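PDB 3U0C: invasin ipaB from Shigella flexneri, which inserts with IpaC into the host cell membrane to form the pore through which the type III secretion system passes bacterial effector proteins. Local coordinates for residues 121-126 and 169-174; 114-119 and 176-181; 131-136 and 158-163; 106-111 and 183-188. One frame throughout, in Å; residues are numbered along the deposited sequence.

Contact 1 (121-126 and 169-174); sequences NADSKI and KDRTLI
A122 faces the partner helix, and its CB lies across from R171 and I174, 3.8 Å from I174 CD1. The CA atoms of A122 and R171 are 5.6 Å apart, the closest such pair between the two segments. D123 comes next and reaches the edge of the R171 guanidinium. Its OD1 accepts the NE hydrogen through the syn lone pair, at 2.6 Å from R171 NE, while D123 OD2 takes a weak bond from R171 NH2 at 3.3 Å. The carboxylate and guanidinium planes are only 17° apart, a nearly coplanar pair held at two points. R171 gets there by leaving its backbone with CG anti to N and then bending sharply at chi2 (-110°), which swings the guanidinium over to the D123 carboxylate. Roughly one turn beyond A122, I126 sends CD1 across the stem of the arginine, 3.9 Å from R171 CB. I126 also leans on A167 and V168; L119 touches R171 from the preceding turn, so the arginine is a knob in a hole lined by L119, A122, D123 and I126, the knobs-into-holes packing of an antiparallel coiled coil. R171 NH1 makes a second salt bridge, to E175 on its own helix. With its stem in apolar packing and its head between two acidic residues, R171 probably keeps its positive charge and ties the helices electrostatically at a partly exposed stretch.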
loop_
_atom_site.group_PDB
_atom_site.type_symbol
_atom_site.label_atom_id
_atom_site.label_comp_id
_atom_site.label_asym_id
_atom_site.label_seq_id
_atom_site.Cartn_x
_atom_site.Cartn_y
_atom_site.Cartn_z
ATOM N N ASN A 121 11.593 -1.058 17.734
ATOM C CA ASN A 121 12.475 -0.213 18.520
ATOM C C ASN A 121 11.691 0.547 19.585
ATOM O O ASN A 121 12.191 0.785 20.678
ATOM C CB ASN A 121 13.251 0.753 17.638
ATOM C CG ASN A 121 14.193 0.039 16.694
ATOM O OD1 ASN A 121 14.361 -1.182 16.767
ATOM N ND2 ASN A 121 14.821 0.797 15.801
ATOM N N ALA A 122 10.452 0.908 19.266
ATOM C CA ALA A 122 9.615 1.644 20.192
ATOM C C ALA A 122 9.197 0.767 21.359
ATOM O O ALA A 122 9.210 1.215 22.508
ATOM C CB ALA A 122 8.403 2.214 19.495
ATOM N N ASP A 123 8.832 -0.480 21.087
ATOM C CA ASP A 123 8.532 -1.377 22.198
ATOM C C ASP A 123 9.773 -1.614 23.059
ATOM O O ASP A 123 9.668 -1.843 24.271
ATOM C CB ASP A 123 7.987 -2.710 21.679
ATOM C CG ASP A 123 6.587 -2.584 21.112
ATOM O OD1 ASP A 123 5.930 -1.555 21.370
ATOM O OD2 ASP A 123 6.061 -3.465 20.398
ATOM N N SER A 124 10.946 -1.548 22.438
ATOM C CA SER A 124 12.206 -1.676 23.172
ATOM C C SER A 124 12.414 -0.537 24.167
ATOM O O SER A 124 12.549 -0.749 25.379
ATOM C CB SER A 124 13.396 -1.691 22.210
ATOM O OG SER A 124 13.523 -2.946 21.588
ATOM N N LYS A 125 12.474 0.675 23.635
ATOM C CA LYS A 125 12.656 1.851 24.441
ATOM C C LYS A 125 11.756 1.789 25.666
ATOM O O LYS A 125 12.144 2.230 26.744
ATOM C CB LYS A 125 12.324 3.080 23.615
ATOM C CG LYS A 125 12.570 4.388 24.320
ATOM C CD LYS A 125 12.276 5.567 23.384
ATOM C CE LYS A 125 12.548 6.890 24.096
ATOM N NZ LYS A 125 12.290 8.062 23.201
ATOM N N ILE A 126 10.550 1.249 25.493
ATOM C CA ILE A 126 9.577 1.189 26.583
ATOM C C ILE A 126 9.919 0.102 27.583
ATOM O O ILE A 126 9.841 0.314 28.797
ATOM C CB ILE A 126 8.145 0.955 26.061
ATOM C CG1 ILE A 126 7.687 2.150 25.208
ATOM C CG2 ILE A 126 7.166 0.730 27.216
ATOM C CD1 ILE A 126 6.318 1.981 24.618
ATOM N N LYS A 169 3.019 7.056 24.028
ATOM C CA LYS A 169 2.347 7.885 23.046
ATOM C C LYS A 169 2.951 7.637 21.677
ATOM O O LYS A 169 2.251 7.292 20.715
ATOM C CB LYS A 169 2.509 9.355 23.407
ATOM C CG LYS A 169 1.693 10.301 22.551
ATOM C CD LYS A 169 1.560 11.672 23.229
ATOM C CE LYS A 169 2.262 12.765 22.432
ATOM N NZ LYS A 169 2.371 14.038 23.227
ATOM N N ASP A 170 4.263 7.812 21.597
ATOM C CA ASP A 170 4.936 7.761 20.320
ATOM C C ASP A 170 4.778 6.383 19.695
ATOM O O ASP A 170 4.641 6.266 18.472
ATOM C CB ASP A 170 6.406 8.148 20.451
ATOM C CG ASP A 170 7.102 8.261 19.101
ATOM O OD1 ASP A 170 6.786 9.200 18.330
ATOM O OD2 ASP A 170 7.968 7.407 18.815
ATOM N N ARG A 171 4.750 5.360 20.544
ATOM C CA ARG A 171 4.530 3.991 20.105
ATOM C C ARG A 171 3.172 3.827 19.427
ATOM O O ARG A 171 3.086 3.256 18.340
ATOM C CB ARG A 171 4.645 3.026 21.287
ATOM C CG ARG A 171 4.725 1.561 20.887
ATOM C CD ARG A 171 3.452 0.818 21.257
ATOM N NE ARG A 171 3.562 -0.616 21.006
ATOM C CZ ARG A 171 2.681 -1.322 20.304
ATOM N NH1 ARG A 171 1.619 -0.726 19.779
ATOM N NH2 ARG A 171 2.862 -2.622 20.125
ATOM N N THR A 172 2.111 4.322 20.062
ATOM C CA THR A 172 0.784 4.178 19.483
ATOM C C THR A 172 0.713 4.881 18.126
ATOM O O THR A 172 0.051 4.393 17.221
ATOM C CB THR A 172 -0.348 4.707 20.400
ATOM O OG1 THR A 172 -0.523 6.119 20.203
ATOM C CG2 THR A 172 -0.075 4.401 21.863
ATOM N N LEU A 173 1.392 6.023 17.995
ATOM C CA LEU A 173 1.448 6.738 16.721
ATOM C C LEU A 173 2.013 5.841 15.622
ATOM O O LEU A 173 1.412 5.695 14.541
ATOM C CB LEU A 173 2.284 8.014 16.833
ATOM C CG LEU A 173 1.510 9.283 17.207
ATOM C CD1 LEU A 173 2.438 10.430 17.619
ATOM C CD2 LEU A 173 0.610 9.690 16.048
ATOM N N ILE A 174 3.165 5.238 15.896
ATOM C CA ILE A 174 3.806 4.340 14.942
ATOM C C ILE A 174 2.883 3.179 14.591
ATOM O O ILE A 174 2.676 2.872 13.418
ATOM C CB ILE A 174 5.131 3.783 15.495
ATOM C CG1 ILE A 174 6.120 4.921 15.755
ATOM C CG2 ILE A 174 5.724 2.767 14.530
ATOM C CD1 ILE A 174 7.277 4.532 16.650
#

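Contact 2 (114-119 and 176-181); sequences KQINKL and QKTLSI
Q115 lies over T178 and I181, and its side chain is worth following outward. CB sits at the closest level of the two segments, 3.8 Å from T178 OG1, with I181 CD1 a little farther off. CG makes the tighter contact, 3.5 Å from I181 CD1, as the isoleucine comes in at about a right angle to the glutamine. A bend at chi2 (-59°) then turns the amide aside, and OE1 ends up loosely against the K177 stem, 4.1 Å from both K177 CB and K177 CD. That last approach is plain van der Waals contact with methylenes. I116 and L119 complete the first helix's side of the contact. I116 puts CD1 3.6 Å from T178 CG2, and L119 CD2 stands 4.2 Å from T178 OG1. The threonine hydroxyl, buried among these carbons, is satisfied by I174 O one turn earlier on its own helix, and CG2, anti to the backbone N, is thereby turned to I116. Y112 touches T178 as well, so the threonine is a knob set into a hole made by Y112, Q115, I116 and L119, one residue from each of positions i, i+3, i+4 and i+7. With the helix axes 9.2 Å apart and running at 157° to each other, this is the knobs-into-holes packing of an antiparallel coiled coil.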
loop_
_atom_site.group_PDB
_atom_site.type_symbol
_atom_site.label_atom_id
_atom_site.label_comp_id
_atom_site.label_asym_id
_atom_site.label_seq_id
_atom_site.Cartn_x
_atom_site.Cartn_y
_atom_site.Cartn_z
ATOM N N LYS A 114 9.563 -0.689 7.064
ATOM C CA LYS A 114 10.259 0.362 7.783
ATOM C C LYS A 114 9.543 0.729 9.090
ATOM O O LYS A 114 10.186 0.913 10.137
ATOM C CB LYS A 114 10.433 1.589 6.894
ATOM C CG LYS A 114 10.831 2.846 7.653
ATOM C CD LYS A 114 11.257 3.968 6.708
ATOM C CE LYS A 114 12.023 5.067 7.457
ATOM N NZ LYS A 114 12.390 6.177 6.514
ATOM N N GLN A 115 8.219 0.821 9.033
ATOM C CA GLN A 115 7.418 1.177 10.195
ATOM C C GLN A 115 7.355 0.065 11.235
ATOM O O GLN A 115 7.377 0.341 12.431
ATOM C CB GLN A 115 6.004 1.575 9.801
ATOM C CG GLN A 115 5.920 2.914 9.125
ATOM C CD GLN A 115 6.444 4.024 9.999
ATOM O OE1 GLN A 115 6.115 4.107 11.190
ATOM N NE2 GLN A 115 7.272 4.886 9.420
ATOM N N ILE A 116 7.239 -1.178 10.767
ATOM C CA ILE A 116 7.294 -2.354 11.633
ATOM C C ILE A 116 8.607 -2.400 12.419
ATOM O O ILE A 116 8.611 -2.643 13.636
ATOM C CB ILE A 116 7.114 -3.657 10.828
ATOM C CG1 ILE A 116 5.674 -3.781 10.316
ATOM C CG2 ILE A 116 7.471 -4.855 11.688
ATOM C CD1 ILE A 116 4.662 -4.122 11.372
ATOM N N ASN A 117 9.724 -2.149 11.742
ATOM C CA ASN A 117 10.996 -2.060 12.459
ATOM C C ASN A 117 11.000 -0.922 13.474
ATOM O O ASN A 117 11.468 -1.095 14.600
ATOM C CB ASN A 117 12.182 -1.906 11.510
ATOM C CG ASN A 117 13.472 -1.566 12.246
ATOM O OD1 ASN A 117 13.997 -2.382 13.030
ATOM N ND2 ASN A 117 13.987 -0.352 12.017
ATOM N N LYS A 118 10.487 0.235 13.068
ATOM C CA LYS A 118 10.388 1.394 13.952
ATOM C C LYS A 118 9.573 1.080 15.206
ATOM O O LYS A 118 9.888 1.548 16.307
ATOM C CB LYS A 118 9.771 2.591 13.218
ATOM C CG LYS A 118 10.708 3.261 12.243
ATOM C CD LYS A 118 10.248 4.656 11.899
ATOM C CE LYS A 118 11.148 5.291 10.847
ATOM N NZ LYS A 118 12.444 5.824 11.376
ATOM N N LEU A 119 8.522 0.289 15.023
ATOM C CA LEU A 119 7.612 -0.058 16.096
ATOM C C LEU A 119 8.248 -1.031 17.085
ATOM O O LEU A 119 7.899 -1.045 18.252
ATOM C CB LEU A 119 6.345 -0.667 15.517
ATOM C CG LEU A 119 5.326 -1.272 16.482
ATOM C CD1 LEU A 119 4.837 -0.216 17.463
ATOM C CD2 LEU A 119 4.165 -1.869 15.685
ATOM N N GLN A 176 -0.221 3.060 14.683
ATOM C CA GLN A 176 -1.307 3.584 13.864
ATOM C C GLN A 176 -0.883 3.668 12.402
ATOM O O GLN A 176 -1.622 3.256 11.507
ATOM C CB GLN A 176 -1.743 4.961 14.366
ATOM C CG GLN A 176 -2.854 4.920 15.403
ATOM C CD GLN A 176 -3.646 3.628 15.356
ATOM O OE1 GLN A 176 -4.383 3.373 14.404
ATOM N NE2 GLN A 176 -3.498 2.806 16.389
ATOM N N LYS A 177 0.310 4.205 12.167
ATOM C CA LYS A 177 0.845 4.324 10.811
ATOM C C LYS A 177 0.987 2.958 10.156
ATOM O O LYS A 177 0.596 2.767 9.014
ATOM C CB LYS A 177 2.189 5.031 10.783
ATOM C CG LYS A 177 2.103 6.514 11.011
ATOM C CD LYS A 177 3.465 7.153 10.846
ATOM C CE LYS A 177 3.468 8.598 11.326
ATOM N NZ LYS A 177 4.703 9.318 10.878
ATOM N N THR A 178 1.564 2.011 10.887
ATOM C CA THR A 178 1.623 0.630 10.438
ATOM C C THR A 178 0.271 0.152 9.893
ATOM O O THR A 178 0.173 -0.311 8.749
ATOM C CB THR A 178 2.010 -0.314 11.595
ATOM O OG1 THR A 178 3.318 0.022 12.074
ATOM C CG2 THR A 178 2.010 -1.735 11.096
ATOM N N LEU A 179 -0.757 0.289 10.728
ATOM C CA LEU A 179 -2.104 -0.173 10.422
ATOM C C LEU A 179 -2.696 0.578 9.229
ATOM O O LEU A 179 -3.418 0.004 8.411
ATOM C CB LEU A 179 -3.003 -0.004 11.650
ATOM C CG LEU A 179 -2.715 -0.944 12.833
ATOM C CD1 LEU A 179 -3.667 -0.691 14.008
ATOM C CD2 LEU A 179 -2.771 -2.405 12.410
ATOM N N SER A 180 -2.367 1.862 9.149
ATOM C CA SER A 180 -2.805 2.734 8.076
ATOM C C SER A 180 -2.210 2.289 6.737
ATOM O O SER A 180 -2.910 2.192 5.725
ATOM C CB SER A 180 -2.386 4.170 8.387
ATOM O OG SER A 180 -2.690 5.046 7.316
ATOM N N ILE A 181 -0.906 2.042 6.741
ATOM C CA ILE A 181 -0.203 1.528 5.575
ATOM C C ILE A 181 -0.809 0.208 5.123
ATOM O O ILE A 181 -1.063 0.017 3.939
ATOM C CB ILE A 181 1.295 1.325 5.870
ATOM C CG1 ILE A 181 1.980 2.660 6.144
ATOM C CG2 ILE A 181 1.991 0.633 4.726
ATOM C CD1 ILE A 181 3.363 2.491 6.735
#

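Contact 3 (131-136 and 158-163); sequences NKINQI and IQLTIK
I133 CD1 lies over one face of the L160 carbonyl, 3.7 Å from L160 O, and this peptide group is the nearest thing to a flat surface in an apolar contact. No ring, amide side chain or guanidinium takes part, and the rest is aliphatic. The two side chains run antiparallel to each other, I133 CG1 3.6 Å from L160 CB. The leucine then runs on toward the first helix and rests both methyls on one side of the lysine stem, its CD1 3.7 Å from K132 CB and its CD2 3.9 Å from K132 CD. K132 crosses it at about a right angle; with its chain extended beyond CG, the ammonium is carried away from the interface while the methylenes stay behind on the leucine. On the other flank T161 brings OG1 to 4.0 Å from I133 CD1, but that hydroxyl spends its hydrogen bond on E157 O, one turn back. L129 also touches L160, so L160 is a knob packed on L129, K132 and I133, with I136 at the i+7 position of the hole. I136 in turn packs on L153, E156 and E157. The contact joins the C-terminal part of helix 71-141 to the N-terminal part of helix 150-197, close to the turn that reverses the chain between them; their axes run here at 156° to each other.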
loop_
_atom_site.group_PDB
_atom_site.type_symbol
_atom_site.label_atom_id
_atom_site.label_comp_id
_atom_site.label_asym_id
_atom_site.label_seq_id
_atom_site.Cartn_x
_atom_site.Cartn_y
_atom_site.Cartn_z
ATOM N N ASN A 131 12.173 -0.947 32.970
ATOM C CA ASN A 131 13.226 -1.503 33.802
ATOM C C ASN A 131 13.841 -0.466 34.741
ATOM O O ASN A 131 13.917 -0.682 35.954
ATOM C CB ASN A 131 14.310 -2.136 32.941
ATOM C CG ASN A 131 13.837 -3.396 32.284
ATOM O OD1 ASN A 131 12.845 -3.977 32.722
ATOM N ND2 ASN A 131 14.522 -3.831 31.219
ATOM N N LYS A 132 14.276 0.655 34.176
ATOM C CA LYS A 132 14.894 1.696 34.970
ATOM C C LYS A 132 13.979 2.141 36.116
ATOM O O LYS A 132 14.425 2.298 37.246
ATOM C CB LYS A 132 15.297 2.870 34.084
ATOM C CG LYS A 132 16.375 2.488 33.080
ATOM C CD LYS A 132 16.764 3.670 32.202
ATOM C CE LYS A 132 17.750 3.240 31.132
ATOM N NZ LYS A 132 18.325 4.437 30.457
ATOM N N ILE A 133 12.698 2.324 35.805
ATOM C CA ILE A 133 11.674 2.652 36.795
ATOM C C ILE A 133 11.500 1.571 37.861
ATOM O O ILE A 133 11.409 1.891 39.042
ATOM C CB ILE A 133 10.307 2.921 36.120
ATOM C CG1 ILE A 133 10.353 4.231 35.331
ATOM C CG2 ILE A 133 9.188 2.949 37.154
ATOM C CD1 ILE A 133 9.226 4.377 34.339
ATOM N N ASN A 134 11.445 0.300 37.470
ATOM C CA ASN A 134 11.283 -0.742 38.484
ATOM C C ASN A 134 12.532 -0.871 39.348
ATOM O O ASN A 134 12.456 -0.989 40.569
ATOM C CB ASN A 134 10.890 -2.084 37.874
ATOM C CG ASN A 134 9.498 -2.056 37.251
ATOM O OD1 ASN A 134 9.012 -0.993 36.837
ATOM N ND2 ASN A 134 8.843 -3.222 37.188
ATOM N N GLN A 135 13.678 -0.831 38.686
ATOM C CA GLN A 135 14.957 -0.824 39.354
ATOM C C GLN A 135 14.975 0.271 40.391
ATOM O O GLN A 135 15.224 0.012 41.570
ATOM C CB GLN A 135 16.060 -0.555 38.345
ATOM C CG GLN A 135 16.256 -1.664 37.331
ATOM C CD GLN A 135 17.312 -1.276 36.339
ATOM O OE1 GLN A 135 17.554 -0.067 36.113
ATOM N NE2 GLN A 135 17.949 -2.277 35.721
ATOM N N ILE A 136 14.714 1.496 39.953
ATOM C CA ILE A 136 14.759 2.632 40.852
ATOM C C ILE A 136 13.690 2.513 41.937
ATOM O O ILE A 136 13.941 2.842 43.100
ATOM C CB ILE A 136 14.609 3.953 40.103
ATOM C CG1 ILE A 136 14.921 5.117 41.021
ATOM C CG2 ILE A 136 13.196 4.110 39.584
ATOM C CD1 ILE A 136 14.964 6.422 40.319
ATOM N N ILE A 158 10.488 10.573 38.442
ATOM C CA ILE A 158 9.466 11.382 37.794
ATOM C C ILE A 158 9.893 11.626 36.364
ATOM O O ILE A 158 9.062 11.747 35.464
ATOM C CB ILE A 158 9.244 12.737 38.493
ATOM C CG1 ILE A 158 10.564 13.502 38.609
ATOM C CG2 ILE A 158 8.598 12.534 39.844
ATOM C CD1 ILE A 158 10.434 15.036 38.565
ATOM N N GLN A 159 11.203 11.680 36.159
ATOM C CA GLN A 159 11.735 11.903 34.831
ATOM C C GLN A 159 11.583 10.668 33.949
ATOM O O GLN A 159 11.179 10.780 32.801
ATOM C CB GLN A 159 13.185 12.380 34.897
ATOM C CG GLN A 159 13.299 13.812 35.393
ATOM C CD GLN A 159 12.429 14.759 34.600
ATOM O OE1 GLN A 159 11.990 14.432 33.484
ATOM N NE2 GLN A 159 12.171 15.942 35.159
ATOM N N LEU A 160 11.884 9.490 34.484
ATOM C CA LEU A 160 11.748 8.266 33.704
ATOM C C LEU A 160 10.287 8.013 33.383
ATOM O O LEU A 160 9.948 7.407 32.364
ATOM C CB LEU A 160 12.319 7.068 34.451
ATOM C CG LEU A 160 13.847 7.024 34.589
ATOM C CD1 LEU A 160 14.258 6.007 35.654
ATOM C CD2 LEU A 160 14.506 6.726 33.237
ATOM N N THR A 161 9.422 8.478 34.276
ATOM C CA THR A 161 7.999 8.328 34.068
ATOM C C THR A 161 7.520 9.244 32.943
ATOM O O THR A 161 6.753 8.820 32.081
ATOM C CB THR A 161 7.229 8.566 35.363
ATOM O OG1 THR A 161 7.444 7.450 36.243
ATOM C CG2 THR A 161 5.753 8.721 35.086
ATOM N N ILE A 162 7.999 10.483 32.938
ATOM C CA ILE A 162 7.653 11.426 31.891
ATOM C C ILE A 162 8.140 10.945 30.528
ATOM O O ILE A 162 7.510 11.212 29.502
ATOM C CB ILE A 162 8.245 12.793 32.160
ATOM C CG1 ILE A 162 7.575 13.411 33.383
ATOM C CG2 ILE A 162 8.073 13.693 30.940
ATOM C CD1 ILE A 162 7.914 14.843 33.562
ATOM N N LYS A 163 9.265 10.234 30.528
ATOM C CA LYS A 163 9.838 9.733 29.290
ATOM C C LYS A 163 9.058 8.537 28.787
ATOM O O LYS A 163 8.819 8.403 27.590
ATOM C CB LYS A 163 11.311 9.370 29.482
ATOM C CG LYS A 163 12.237 10.565 29.468
ATOM C CD LYS A 163 13.686 10.113 29.459
ATOM C CE LYS A 163 14.439 10.653 30.668
ATOM N NZ LYS A 163 15.393 11.717 30.259
#

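Contact 4 (106-111 and 183-188); sequences EGLTRD and SKLTDK
K184 opens the contact by laying its stem across the end of L108, with K184 CB 3.9 Å from L108 CD1 and K184 CD 4.1 Å from L108 CD2. The two side chains cross at about a right angle, and the lysine, extended beyond CG, then carries its ammonium away from the first helix. L185, the next residue, passes on the other flank of the leucine. Its CD2 comes within 3.8 Å of L108 CB and brushes T109 OG1 at 4.1 Å, a hydroxyl already hydrogen-bonded to T105 O in the turn before. A turn further on, K188 behaves differently from K184. Bends at chi2 (-47°) and chi4 (-64°) fold its chain back, so that CG, CE and NZ all lie near L108 CD1, NZ closest at 3.7 Å. From there NZ gives a weak hydrogen bond to K184 O, 3.4 Å away, and has a long salt bridge to D187 OD2, which itself is bonded to Q191 NE2. The K188 side chain also rests on L101, E104 and T105. L108 thus sits as a knob over I181, K184, L185 and K188, in knobs-into-holes packing of the antiparallel coiled coil. One lysine offers methylenes and points its ammonium away; the other sets NZ beside a methyl, with a weak bond and a long salt bridge within its own helix, so what joins the two helices here is essentially apolar.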
loop_
_atom_site.group_PDB
_atom_site.type_symbol
_atom_site.label_atom_id
_atom_site.label_comp_id
_atom_site.label_asym_id
_atom_site.label_seq_id
_atom_site.Cartn_x
_atom_site.Cartn_y
_atom_site.Cartn_z
ATOM N N GLU A 106 4.828 -1.748 -4.075
ATOM C CA GLU A 106 6.206 -1.929 -3.627
ATOM C C GLU A 106 6.664 -0.841 -2.669
ATOM O O GLU A 106 7.383 -1.118 -1.705
ATOM C CB GLU A 106 7.147 -1.987 -4.823
ATOM C CG GLU A 106 7.045 -3.296 -5.565
ATOM C CD GLU A 106 7.745 -3.271 -6.892
ATOM O OE1 GLU A 106 7.969 -2.166 -7.429
ATOM O OE2 GLU A 106 8.072 -4.368 -7.399
ATOM N N GLY A 107 6.261 0.393 -2.949
ATOM C CA GLY A 107 6.571 1.516 -2.089
ATOM C C GLY A 107 5.937 1.348 -0.724
ATOM O O GLY A 107 6.592 1.503 0.290
ATOM N N LEU A 108 4.659 0.994 -0.707
ATOM C CA LEU A 108 3.948 0.788 0.544
ATOM C C LEU A 108 4.470 -0.421 1.327
ATOM O O LEU A 108 4.387 -0.459 2.551
ATOM C CB LEU A 108 2.445 0.653 0.297
ATOM C CG LEU A 108 1.692 1.914 -0.139
ATOM C CD1 LEU A 108 0.300 1.555 -0.652
ATOM C CD2 LEU A 108 1.613 2.945 0.982
ATOM N N THR A 109 4.988 -1.414 0.615
ATOM C CA THR A 109 5.552 -2.574 1.272
ATOM C C THR A 109 6.808 -2.160 2.019
ATOM O O THR A 109 7.003 -2.524 3.173
ATOM C CB THR A 109 5.866 -3.684 0.278
ATOM O OG1 THR A 109 4.637 -4.278 -0.150
ATOM C CG2 THR A 109 6.723 -4.747 0.928
ATOM N N ARG A 110 7.652 -1.386 1.350
ATOM C CA ARG A 110 8.839 -0.835 1.982
ATOM C C ARG A 110 8.490 0.028 3.193
ATOM O O ARG A 110 9.168 -0.040 4.226
ATOM C CB ARG A 110 9.664 -0.035 0.970
ATOM C CG ARG A 110 10.456 -0.893 -0.003
ATOM C CD ARG A 110 11.451 -0.053 -0.819
ATOM N NE ARG A 110 10.775 0.965 -1.634
ATOM C CZ ARG A 110 10.343 0.766 -2.879
ATOM N NH1 ARG A 110 10.524 -0.408 -3.469
ATOM N NH2 ARG A 110 9.738 1.741 -3.537
ATOM N N ASP A 111 7.430 0.824 3.072
ATOM C CA ASP A 111 6.998 1.695 4.160
ATOM C C ASP A 111 6.535 0.875 5.344
ATOM O O ASP A 111 6.847 1.176 6.491
ATOM C CB ASP A 111 5.858 2.605 3.720
ATOM C CG ASP A 111 6.306 3.669 2.752
ATOM O OD1 ASP A 111 7.513 3.999 2.732
ATOM O OD2 ASP A 111 5.447 4.180 2.019
ATOM N N SER A 183 -3.730 -0.705 5.580
ATOM C CA SER A 183 -5.024 -0.399 5.006
ATOM C C SER A 183 -4.868 0.090 3.560
ATOM O O SER A 183 -5.656 -0.257 2.685
ATOM C CB SER A 183 -5.742 0.652 5.845
ATOM O OG SER A 183 -7.057 0.861 5.355
ATOM N N LYS A 184 -3.848 0.905 3.327
ATOM C CA LYS A 184 -3.539 1.384 2.003
ATOM C C LYS A 184 -3.179 0.222 1.068
ATOM O O LYS A 184 -3.522 0.253 -0.106
ATOM C CB LYS A 184 -2.426 2.433 2.030
ATOM C CG LYS A 184 -2.891 3.825 2.467
ATOM C CD LYS A 184 -1.768 4.851 2.433
ATOM C CE LYS A 184 -2.067 6.037 3.359
ATOM N NZ LYS A 184 -1.152 7.195 3.107
ATOM N N LEU A 185 -2.496 -0.800 1.589
ATOM C CA LEU A 185 -2.174 -1.968 0.772
ATOM C C LEU A 185 -3.453 -2.687 0.391
ATOM O O LEU A 185 -3.620 -3.094 -0.760
ATOM C CB LEU A 185 -1.202 -2.924 1.471
ATOM C CG LEU A 185 0.266 -2.486 1.399
ATOM C CD1 LEU A 185 1.099 -3.086 2.528
ATOM C CD2 LEU A 185 0.865 -2.798 0.049
ATOM N N THR A 186 -4.347 -2.834 1.359
ATOM C CA THR A 186 -5.660 -3.379 1.086
ATOM C C THR A 186 -6.395 -2.561 0.020
ATOM O O THR A 186 -7.010 -3.138 -0.879
ATOM C CB THR A 186 -6.509 -3.529 2.364
ATOM O OG1 THR A 186 -5.827 -4.387 3.279
ATOM C CG2 THR A 186 -7.848 -4.169 2.046
ATOM N N ASP A 187 -6.312 -1.233 0.088
ATOM C CA ASP A 187 -6.903 -0.431 -0.979
ATOM C C ASP A 187 -6.326 -0.790 -2.341
ATOM O O ASP A 187 -7.026 -0.719 -3.352
ATOM C CB ASP A 187 -6.719 1.074 -0.782
ATOM C CG ASP A 187 -7.262 1.876 -1.972
ATOM O OD1 ASP A 187 -8.499 2.026 -2.053
ATOM O OD2 ASP A 187 -6.469 2.315 -2.836
ATOM N N LYS A 188 -5.044 -1.134 -2.379
ATOM C CA LYS A 188 -4.418 -1.467 -3.651
ATOM C C LYS A 188 -4.978 -2.773 -4.193
ATOM O O LYS A 188 -5.101 -2.946 -5.407
ATOM C CB LYS A 188 -2.897 -1.504 -3.546
ATOM C CG LYS A 188 -2.286 -0.145 -3.211
ATOM C CD LYS A 188 -2.866 0.958 -4.086
ATOM C CE LYS A 188 -2.371 2.328 -3.681
ATOM N NZ LYS A 188 -2.829 2.703 -2.296
#

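All four contacts join the same two helices, 71-141 and 150-197, and follow one another along a single antiparallel coiled coil of the N-terminal region of IpaB in the order 4, 2, 1, 3, with contact 3 nearest the chain reversal and contact 4 about 1 Å from the centre of the chain. Contacts 4 and 2 touch through I181, which reaches L108 O and D111 O, and contacts 2 and 1 touch through I174 and R171 against L119; contact 3 stands apart, about 16 Å from contact 1 between centres. Contact 3 is partly buried, the others surface contacts. Only contact 1 has a salt bridge between the helices; 2, 3 and 4 rely on aliphatic packing.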